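Local coordinates for Melibiose/raffinose/stachyose-binding protein MelE (Bacillus subtilis subsp. subtilis str. 168, PDB 4R6H) that binds melibiose, raffinose and stachyose as the solute-binding component of the ABC transporter complex that imports these sugars, at residues A31-T43 against R82-H95. Sequence-based numbering, arbitrary orientation.
Sequences AKKTLTIYSTMST and RMAANDLPDLFDTH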
loop_
_atom_site.group_PDB
_atom_site.type_symbol
_atom_site.label_atom_id
_atom_site.label_comp_id
_atom_site.label_asym_id
_atom_site.label_seq_id
_atom_site.Cartn_x
_atom_site.Cartn_y
_atom_site.Cartn_z
ATOM N N ALA A 31 -16.135 17.395 32.623
ATOM C CA ALA A 31 -16.997 18.208 31.773
ATOM C C ALA A 31 -16.782 17.914 30.290
ATOM O O ALA A 31 -17.454 18.504 29.448
ATOM C CB ALA A 31 -16.813 19.704 32.038
ATOM N N LYS A 32 -15.891 16.981 29.985
ATOM C CA LYS A 32 -15.676 16.573 28.582
ATOM C C LYS A 32 -16.030 15.100 28.404
ATOM O O LYS A 32 -15.894 14.304 29.332
ATOM C CB LYS A 32 -14.221 16.813 28.139
ATOM C CG LYS A 32 -13.779 18.259 28.182
ATOM C CD LYS A 32 -12.407 18.443 27.565
ATOM C CE LYS A 32 -11.946 19.892 27.686
ATOM N NZ LYS A 32 -10.559 20.086 27.162
ATOM N N LYS A 33 -16.471 14.746 27.206
ATOM C CA LYS A 33 -16.643 13.342 26.821
ATOM C C LYS A 33 -15.450 12.930 25.951
ATOM O O LYS A 33 -14.872 13.762 25.258
ATOM C CB LYS A 33 -17.952 13.174 26.071
ATOM C CG LYS A 33 -17.960 13.843 24.711
ATOM C CD LYS A 33 -19.287 14.500 24.436
ATOM C CE LYS A 33 -20.342 13.463 24.119
ATOM N NZ LYS A 33 -21.268 13.993 23.092
ATOM N N THR A 34 -15.118 11.651 25.990
ATOM C CA THR A 34 -13.946 11.149 25.290
ATOM C C THR A 34 -14.378 10.604 23.939
ATOM O O THR A 34 -15.294 9.805 23.874
ATOM C CB THR A 34 -13.288 10.021 26.080
ATOM O OG1 THR A 34 -12.695 10.573 27.274
ATOM C CG2 THR A 34 -12.201 9.360 25.259
ATOM N N LEU A 35 -13.682 11.005 22.877
ATOM C CA LEU A 35 -13.926 10.470 21.515
ATOM C C LEU A 35 -12.677 9.643 21.210
ATOM O O LEU A 35 -11.563 10.178 21.179
ATOM C CB LEU A 35 -14.069 11.624 20.531
ATOM C CG LEU A 35 -14.212 11.191 19.044
ATOM C CD1 LEU A 35 -15.555 10.554 18.799
ATOM C CD2 LEU A 35 -14.037 12.383 18.125
ATOM N N THR A 36 -12.855 8.320 21.089
ATOM C CA THR A 36 -11.724 7.436 20.932
ATOM C C THR A 36 -11.479 7.136 19.462
ATOM O O THR A 36 -12.410 6.796 18.722
ATOM C CB THR A 36 -11.916 6.119 21.688
ATOM O OG1 THR A 36 -13.155 5.519 21.301
ATOM C CG2 THR A 36 -11.921 6.360 23.212
ATOM N N ILE A 37 -10.224 7.294 19.067
ATOM C CA ILE A 37 -9.823 7.118 17.659
ATOM C C ILE A 37 -8.615 6.186 17.597
ATOM O O ILE A 37 -7.603 6.405 18.298
ATOM C CB ILE A 37 -9.395 8.445 17.027
ATOM C CG1 ILE A 37 -10.466 9.502 17.248
ATOM C CG2 ILE A 37 -9.048 8.257 15.531
ATOM C CD1 ILE A 37 -10.243 10.812 16.526
ATOM N N TYR A 38 -8.717 5.125 16.792
ATOM C CA TYR A 38 -7.590 4.217 16.553
ATOM C C TYR A 38 -7.033 4.476 15.149
ATOM O O TYR A 38 -7.815 4.663 14.198
ATOM C CB TYR A 38 -8.034 2.750 16.601
ATOM C CG TYR A 38 -7.957 2.017 17.926
ATOM C CD1 TYR A 38 -8.190 2.655 19.129
ATOM C CD2 TYR A 38 -7.692 0.641 17.924
ATOM C CE1 TYR A 38 -8.120 1.944 20.338
ATOM C CE2 TYR A 38 -7.608 -0.077 19.105
ATOM C CZ TYR A 38 -7.832 0.569 20.301
ATOM O OH TYR A 38 -7.753 -0.185 21.456
ATOM N N SER A 39 -5.706 4.400 15.028
ATOM C CA SER A 39 -4.983 4.689 13.810
ATOM C C SER A 39 -3.815 3.727 13.605
ATOM O O SER A 39 -3.103 3.439 14.593
ATOM C CB SER A 39 -4.480 6.140 13.822
ATOM O OG SER A 39 -3.647 6.407 12.678
ATOM N N THR A 40 -3.599 3.315 12.351
ATOM C CA THR A 40 -2.378 2.549 11.973
ATOM C C THR A 40 -1.185 3.411 11.547
ATOM O O THR A 40 -0.186 2.870 11.088
ATOM C CB THR A 40 -2.664 1.526 10.864
ATOM O OG1 THR A 40 -2.920 2.160 9.593
ATOM C CG2 THR A 40 -3.770 0.572 11.263
ATOM N N MET A 41 -1.300 4.726 11.686
ATOM C CA MET A 41 -0.202 5.616 11.303
ATOM C C MET A 41 1.046 5.258 12.097
ATOM O O MET A 41 0.962 4.888 13.253
ATOM C CB MET A 41 -0.557 7.075 11.511
ATOM C CG MET A 41 -1.582 7.567 10.536
ATOM S SD MET A 41 -1.994 9.291 10.793
ATOM C CE MET A 41 -3.408 9.505 9.717
ATOM N N SER A 42 2.189 5.410 11.454
ATOM C CA SER A 42 3.475 4.883 11.960
ATOM C C SER A 42 4.554 5.936 12.160
ATOM O O SER A 42 5.385 5.784 13.033
ATOM C CB SER A 42 3.976 3.754 11.042
ATOM O OG SER A 42 4.039 4.146 9.694
ATOM N N THR A 43 4.556 6.996 11.377
ATOM C CA THR A 43 5.675 7.950 11.417
ATOM C C THR A 43 5.406 9.109 12.345
ATOM O O THR A 43 4.234 9.427 12.705
ATOM C CB THR A 43 6.013 8.524 10.029
ATOM O OG1 THR A 43 5.078 9.543 9.685
ATOM C CG2 THR A 43 6.076 7.471 8.943
ATOM N N ARG A 82 -11.720 -6.138 20.267
ATOM C CA ARG A 82 -12.792 -5.143 20.373
ATOM C C ARG A 82 -14.016 -5.497 19.523
ATOM O O ARG A 82 -15.147 -5.271 19.962
ATOM C CB ARG A 82 -12.299 -3.765 19.988
ATOM C CG ARG A 82 -11.404 -3.157 21.051
ATOM C CD ARG A 82 -11.041 -1.734 20.640
ATOM N NE ARG A 82 -10.421 -0.875 21.636
ATOM C CZ ARG A 82 -11.090 -0.063 22.464
ATOM N NH1 ARG A 82 -10.413 0.728 23.281
ATOM N NH2 ARG A 82 -12.412 -0.070 22.516
ATOM N N MET A 83 -13.803 -6.030 18.322
ATOM C CA MET A 83 -14.902 -6.512 17.460
ATOM C C MET A 83 -15.674 -7.631 18.149
ATOM O O MET A 83 -16.907 -7.617 18.224
ATOM C CB MET A 83 -14.384 -6.948 16.068
ATOM C CG MET A 83 -14.253 -5.752 15.110
ATOM S SD MET A 83 -13.741 -6.139 13.427
ATOM C CE MET A 83 -12.017 -6.567 13.718
ATOM N N ALA A 84 -14.928 -8.581 18.677
ATOM C CA ALA A 84 -15.545 -9.728 19.401
ATOM C C ALA A 84 -16.355 -9.276 20.618
ATOM O O ALA A 84 -17.390 -9.873 20.957
ATOM C CB ALA A 84 -14.478 -10.722 19.817
ATOM N N ALA A 85 -15.892 -8.223 21.282
ATOM C CA ALA A 85 -16.568 -7.619 22.434
ATOM C C ALA A 85 -17.744 -6.684 22.075
ATOM O O ALA A 85 -18.431 -6.178 22.972
ATOM C CB ALA A 85 -15.568 -6.869 23.263
ATOM N N ASN A 86 -17.925 -6.424 20.781
ATOM C CA ASN A 86 -18.811 -5.351 20.315
ATOM C C ASN A 86 -18.539 -4.049 21.078
ATOM O O ASN A 86 -19.443 -3.423 21.628
ATOM C CB ASN A 86 -20.274 -5.812 20.385
ATOM C CG ASN A 86 -20.820 -6.115 19.017
ATOM O OD1 ASN A 86 -21.085 -7.269 18.681
ATOM N ND2 ASN A 86 -20.935 -5.074 18.187
ATOM N N ASP A 87 -17.261 -3.673 21.110
ATOM C CA ASP A 87 -16.738 -2.585 21.912
ATOM C C ASP A 87 -15.632 -1.884 21.132
ATOM O O ASP A 87 -14.468 -1.825 21.541
ATOM C CB ASP A 87 -16.201 -3.087 23.276
ATOM C CG ASP A 87 -15.748 -1.961 24.181
ATOM O OD1 ASP A 87 -16.385 -0.879 24.132
ATOM O OD2 ASP A 87 -14.753 -2.157 24.931
ATOM N N LEU A 88 -16.052 -1.296 20.022
ATOM C CA LEU A 88 -15.141 -0.653 19.112
ATOM C C LEU A 88 -14.813 0.756 19.549
ATOM O O LEU A 88 -15.566 1.385 20.248
ATOM C CB LEU A 88 -15.690 -0.646 17.695
ATOM C CG LEU A 88 -15.600 -1.974 16.928
ATOM C CD1 LEU A 88 -16.646 -2.980 17.425
ATOM C CD2 LEU A 88 -15.734 -1.742 15.444
ATOM N N PRO A 89 -13.664 1.260 19.100
ATOM C CA PRO A 89 -13.451 2.673 19.235
ATOM C C PRO A 89 -14.509 3.425 18.444
ATOM O O PRO A 89 -15.112 2.885 17.513
ATOM C CB PRO A 89 -12.076 2.875 18.573
ATOM C CG PRO A 89 -11.509 1.511 18.370
ATOM C CD PRO A 89 -12.688 0.656 18.179
ATOM N N ASP A 90 -14.690 4.699 18.770
ATOM C CA ASP A 90 -15.680 5.518 18.044
ATOM C C ASP A 90 -15.291 5.666 16.565
ATOM O O ASP A 90 -16.115 5.586 15.675
ATOM C CB ASP A 90 -15.845 6.879 18.692
ATOM C CG ASP A 90 -16.249 6.779 20.174
ATOM O OD1 ASP A 90 -17.203 6.017 20.471
ATOM O OD2 ASP A 90 -15.555 7.411 21.006
ATOM N N LEU A 91 -14.002 5.846 16.366
ATOM C CA LEU A 91 -13.431 5.955 15.017
ATOM C C LEU A 91 -12.233 5.021 14.943
ATOM O O LEU A 91 -11.433 4.952 15.892
ATOM C CB LEU A 91 -12.970 7.376 14.756
ATOM C CG LEU A 91 -14.052 8.430 14.538
ATOM C CD1 LEU A 91 -13.520 9.847 14.758
ATOM C CD2 LEU A 91 -14.666 8.301 13.160
ATOM N N PHE A 92 -12.080 4.367 13.809
ATOM C CA PHE A 92 -10.975 3.429 13.638
ATOM C C PHE A 92 -10.523 3.395 12.178
ATOM O O PHE A 92 -11.230 3.742 11.269
ATOM C CB PHE A 92 -11.340 2.039 14.170
ATOM C CG PHE A 92 -12.591 1.479 13.596
ATOM C CD1 PHE A 92 -13.831 1.756 14.180
ATOM C CD2 PHE A 92 -12.560 0.716 12.453
ATOM C CE1 PHE A 92 -14.987 1.263 13.600
ATOM C CE2 PHE A 92 -13.723 0.202 11.900
ATOM C CZ PHE A 92 -14.929 0.488 12.472
ATOM N N ASP A 93 -9.303 2.925 11.998
ATOM C CA ASP A 93 -8.658 2.830 10.682
ATOM C C ASP A 93 -8.909 1.444 10.098
ATOM O O ASP A 93 -8.615 0.399 10.740
ATOM C CB ASP A 93 -7.188 3.087 10.922
ATOM C CG ASP A 93 -6.341 3.280 9.643
ATOM O OD1 ASP A 93 -6.826 3.029 8.530
ATOM O OD2 ASP A 93 -5.138 3.672 9.841
ATOM N N THR A 94 -9.477 1.394 8.904
ATOM C CA THR A 94 -9.697 0.107 8.265
ATOM C C THR A 94 -8.491 -0.411 7.454
ATOM O O THR A 94 -8.473 -1.584 7.101
ATOM C CB THR A 94 -10.954 0.141 7.382
ATOM O OG1 THR A 94 -10.820 1.161 6.395
ATOM C CG2 THR A 94 -12.179 0.467 8.229
ATOM N N HIS A 95 -7.538 0.465 7.146
ATOM C CA HIS A 95 -6.252 0.167 6.509
ATOM C C HIS A 95 -6.245 -0.928 5.451
ATOM O O HIS A 95 -5.416 -1.843 5.507
ATOM C CB HIS A 95 -5.188 -0.093 7.589
ATOM C CG HIS A 95 -5.400 -1.337 8.407
ATOM N ND1 HIS A 95 -4.563 -2.434 8.310
ATOM C CD2 HIS A 95 -6.258 -1.615 9.412
ATOM C CE1 HIS A 95 -4.951 -3.353 9.171
ATOM N NE2 HIS A 95 -5.967 -2.875 9.864
HETATM O O HOH W 1 -15.253 6.739 23.578
HETATM O O HOH W 2 -7.458 1.024 23.886
HETATM O O HOH W 3 -5.263 6.389 10.566
#
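Tyr38 lays one ring face over Pro89, whose CG stands 3.7 Å from the ring centroid in a CH-pi contact. The Tyr38 hydroxyl takes a hydrogen bond from Arg82, NE to OH 2.8 Å. It meets the guanidinium at its edge, near the plane, with ring and guanidinium planes 85° apart. A water joins OH to Arg82 NH1, and NH2 hydrogen-bonds to the carbonyl of Asp87. With an alanine in place of Tyr38, Arg82 NE is likely to lose this acceptor and Pro89 CG its ring.

Two buried carboxylates each have several donors. Asp90 OD2 accepts hydrogen bonds from Thr36 N (2.9 Å, anti side) and a water, while OD1 hydrogen-bonds to Ser317. Asp93 CG lies anti to its N (chi1 -170°), bringing OD2 to Thr40 N and OG1, the latter at 2.7 Å from above the carboxylate plane. Thr40 CG2 makes a CH-pi contact over one face of the His95 ring.

Ile37 and Leu91 form a single parallel bridge: Leu91 N donates to Thr36 O, and Leu91 O accepts from Tyr38 N. This is the N-terminal alpha/beta lobe of a two-lobed solute-binding protein. Strand 33-38 also pairs with 64-69, and 91-92 with 310-313. Helix 320-331 packs on Ile37 and Leu91, and Met79 of helix 75-84 on Tyr38, Pro89 and Phe92.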